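Local coordinates for spindle pole body-associated protein VIK1 (Saccharomyces cerevisiae, PDB 2O0A) that recruits the minus-end-directed kinesin Kar3 to microtubules as its partner, through a motor-like domain that binds microtubules but lacks a nucleotide-binding site, at residues 24-29 against 264-269. Residues are numbered along the deposited sequence; the frame is centred on the assembly and turned at random.
Sequences GTMRCY and SFFLLN. With EDO (1,2-ethanediol), chain B.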
loop_
_atom_site.group_PDB
_atom_site.type_symbol
_atom_site.label_atom_id
_atom_site.label_comp_id
_atom_site.label_asym_id
_atom_site.label_seq_id
_atom_site.Cartn_x
_atom_site.Cartn_y
_atom_site.Cartn_z
ATOM N N GLY A 24 8.531 -17.018 1.416
ATOM C CA GLY A 24 9.259 -15.786 1.752
ATOM C C GLY A 24 9.204 -14.770 0.626
ATOM O O GLY A 24 10.135 -13.975 0.441
ATOM N N THR A 25 8.089 -14.796 -0.104
ATOM C CA THR A 25 7.885 -13.992 -1.300
ATOM C C THR A 25 7.568 -12.543 -0.927
ATOM O O THR A 25 6.853 -12.296 0.047
ATOM C CB THR A 25 6.702 -14.543 -2.137
ATOM O OG1 THR A 25 6.758 -15.977 -2.181
ATOM C CG2 THR A 25 6.767 -14.004 -3.550
ATOM N N MET A 26 8.101 -11.608 -1.706
ATOM C CA MET A 26 7.772 -10.193 -1.534
ATOM C C MET A 26 6.441 -9.919 -2.235
ATOM O O MET A 26 6.312 -10.122 -3.449
ATOM C CB MET A 26 8.882 -9.296 -2.097
ATOM C CG MET A 26 8.553 -7.814 -2.058
ATOM S SD MET A 26 8.246 -7.234 -0.376
ATOM C CE MET A 26 9.894 -7.287 0.297
ATOM N N ARG A 27 5.450 -9.464 -1.463
ATOM C CA ARG A 27 4.101 -9.258 -1.985
ATOM C C ARG A 27 4.062 -8.122 -2.995
ATOM O O ARG A 27 4.522 -7.009 -2.722
ATOM C CB ARG A 27 3.134 -8.954 -0.837
ATOM C CG ARG A 27 2.739 -10.159 -0.040
ATOM C CD ARG A 27 2.007 -9.759 1.234
ATOM N NE ARG A 27 1.623 -10.950 1.986
ATOM C CZ ARG A 27 2.434 -11.613 2.805
ATOM N NH1 ARG A 27 3.694 -11.226 2.973
ATOM N NH2 ARG A 27 1.990 -12.679 3.449
ATOM N N CYS A 28 3.521 -8.427 -4.177
ATOM C CA CYS A 28 3.366 -7.447 -5.254
ATOM C C CYS A 28 2.103 -7.780 -6.036
ATOM O O CYS A 28 1.979 -8.848 -6.649
ATOM C CB CYS A 28 4.599 -7.424 -6.147
ATOM S SG CYS A 28 4.596 -6.105 -7.370
ATOM N N TYR A 29 1.135 -6.873 -5.955
ATOM C CA TYR A 29 -0.175 -7.069 -6.538
ATOM C C TYR A 29 -0.430 -6.014 -7.580
ATOM O O TYR A 29 -0.026 -4.878 -7.389
ATOM C CB TYR A 29 -1.226 -6.937 -5.436
ATOM C CG TYR A 29 -1.247 -8.130 -4.501
ATOM C CD1 TYR A 29 -2.272 -9.057 -4.592
ATOM C CD2 TYR A 29 -0.247 -8.325 -3.525
ATOM C CE1 TYR A 29 -2.319 -10.161 -3.742
ATOM C CE2 TYR A 29 -0.287 -9.429 -2.671
ATOM C CZ TYR A 29 -1.319 -10.329 -2.792
ATOM O OH TYR A 29 -1.378 -11.426 -1.954
ATOM N N SER A 264 6.008 -6.045 4.081
ATOM C CA SER A 264 5.609 -5.204 2.937
ATOM C C SER A 264 4.526 -5.792 2.040
ATOM O O SER A 264 4.384 -7.006 1.869
ATOM C CB SER A 264 6.821 -4.860 2.047
ATOM O OG SER A 264 7.826 -4.149 2.745
ATOM N N PHE A 265 3.772 -4.888 1.427
ATOM C CA PHE A 265 2.778 -5.259 0.431
ATOM C C PHE A 265 2.843 -4.178 -0.633
ATOM O O PHE A 265 2.434 -3.036 -0.382
ATOM C CB PHE A 265 1.396 -5.271 1.110
ATOM C CG PHE A 265 0.249 -5.794 0.260
ATOM C CD1 PHE A 265 -0.478 -6.913 0.689
ATOM C CD2 PHE A 265 -0.182 -5.122 -0.902
ATOM C CE1 PHE A 265 -1.587 -7.390 -0.031
ATOM C CE2 PHE A 265 -1.280 -5.605 -1.636
ATOM C CZ PHE A 265 -1.986 -6.738 -1.192
ATOM N N PHE A 266 3.352 -4.515 -1.821
ATOM C CA PHE A 266 3.389 -3.536 -2.914
ATOM C C PHE A 266 2.127 -3.654 -3.744
ATOM O O PHE A 266 1.720 -4.751 -4.123
ATOM C CB PHE A 266 4.626 -3.755 -3.792
ATOM C CG PHE A 266 5.911 -3.311 -3.148
ATOM C CD1 PHE A 266 6.425 -2.039 -3.403
ATOM C CD2 PHE A 266 6.596 -4.150 -2.257
ATOM C CE1 PHE A 266 7.629 -1.627 -2.798
ATOM C CE2 PHE A 266 7.797 -3.729 -1.651
ATOM C CZ PHE A 266 8.304 -2.478 -1.926
ATOM N N LEU A 267 1.527 -2.505 -4.037
ATOM C CA LEU A 267 0.315 -2.424 -4.823
ATOM C C LEU A 267 0.595 -1.531 -6.034
ATOM O O LEU A 267 0.938 -0.358 -5.875
ATOM C CB LEU A 267 -0.834 -1.845 -3.980
ATOM C CG LEU A 267 -2.172 -1.760 -4.716
ATOM C CD1 LEU A 267 -2.689 -3.143 -5.139
ATOM C CD2 LEU A 267 -3.230 -1.019 -3.863
ATOM N N LEU A 268 0.489 -2.103 -7.229
ATOM C CA LEU A 268 0.746 -1.337 -8.449
ATOM C C LEU A 268 -0.571 -1.055 -9.135
ATOM O O LEU A 268 -1.258 -1.965 -9.576
ATOM C CB LEU A 268 1.736 -2.066 -9.367
ATOM C CG LEU A 268 3.195 -1.786 -8.952
ATOM C CD1 LEU A 268 3.546 -2.374 -7.585
ATOM C CD2 LEU A 268 4.152 -2.327 -9.981
ATOM N N ASN A 269 -0.934 0.219 -9.183
ATOM C CA ASN A 269 -2.214 0.626 -9.760
ATOM C C ASN A 269 -2.012 0.979 -11.219
ATOM O O ASN A 269 -1.407 2.008 -11.533
ATOM C CB ASN A 269 -2.813 1.804 -8.984
ATOM C CG ASN A 269 -3.125 1.443 -7.549
ATOM O OD1 ASN A 269 -4.151 0.810 -7.259
ATOM N ND2 ASN A 269 -2.240 1.844 -6.627
HETATM C C1 EDO B . -6.657 0.709 -9.647
HETATM O O1 EDO B . -6.738 1.591 -8.528
HETATM C C2 EDO B . -6.300 1.526 -10.894
HETATM O O2 EDO B . -6.695 2.895 -10.682
HETATM O O HOH W 1 5.572 -9.388 1.518
#
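Two parallel strands of the central sheet of the kinesin-like motor homology domain meet here, residues 27-29, on the strand that follows helix 4-23, pairing with 265-269 from near the C-terminus. The backbones alternate as parallel strands do: Phe266 N donates to Arg27 O (2.9 Å), Tyr29 N to Phe266 O (2.9 Å), and Leu268 N to Tyr29 O (2.8 Å), the last nearly straight at 173°. Phe266 thus gives a bond through its own N-H and receives one at its own C=O, reaching the residues that flank Cys28.

On one face of the sheet, the flat rings of Tyr29 and Phe265 form an offset stack, planes only 8° apart and centroids separated by 4.4 Å. Phe265 CZ lies over the tyrosine face toward its rim, close to CD2. The phenylalanine reaches there because its CG is anti to the backbone N (chi1 -173°), which swings the ring toward the neighbouring strand. The aliphatic CD of Arg27 packs against Phe265 CD1, while its polar end turns to a water that accepts from Arg27 N and NH1 and donates to Ser264 O, bridging the two segments; NH2 forms a salt bridge with Glu21 of helix 4-23. Branched Leu267 packs CD1 against Tyr29 CB and also touches Phe75 of helix 72-89.

On the other face the side chains meeting across the strands are mostly apolar. The flexible thioether of Met26 brings SD to the edge of the Phe266 ring, 3.8 Å from CE2, a Met-aromatic contact, and also against Ser264 CB. Small enough to fit close to the sheet, Cys28 SG touches Leu268 CD1 at 3.9 Å.

Helix 276-289 packs on this Met26, Cys28, Phe266 and Leu268 face, and helix 72-89 on the Arg27, Phe265 and Leu267 face, where Tyr80 meets Phe265 edge-to-face. Strand 63-66 pairs in parallel with 27-32 and strand 94-99 with 265-270, so both strands lie inside the sheet.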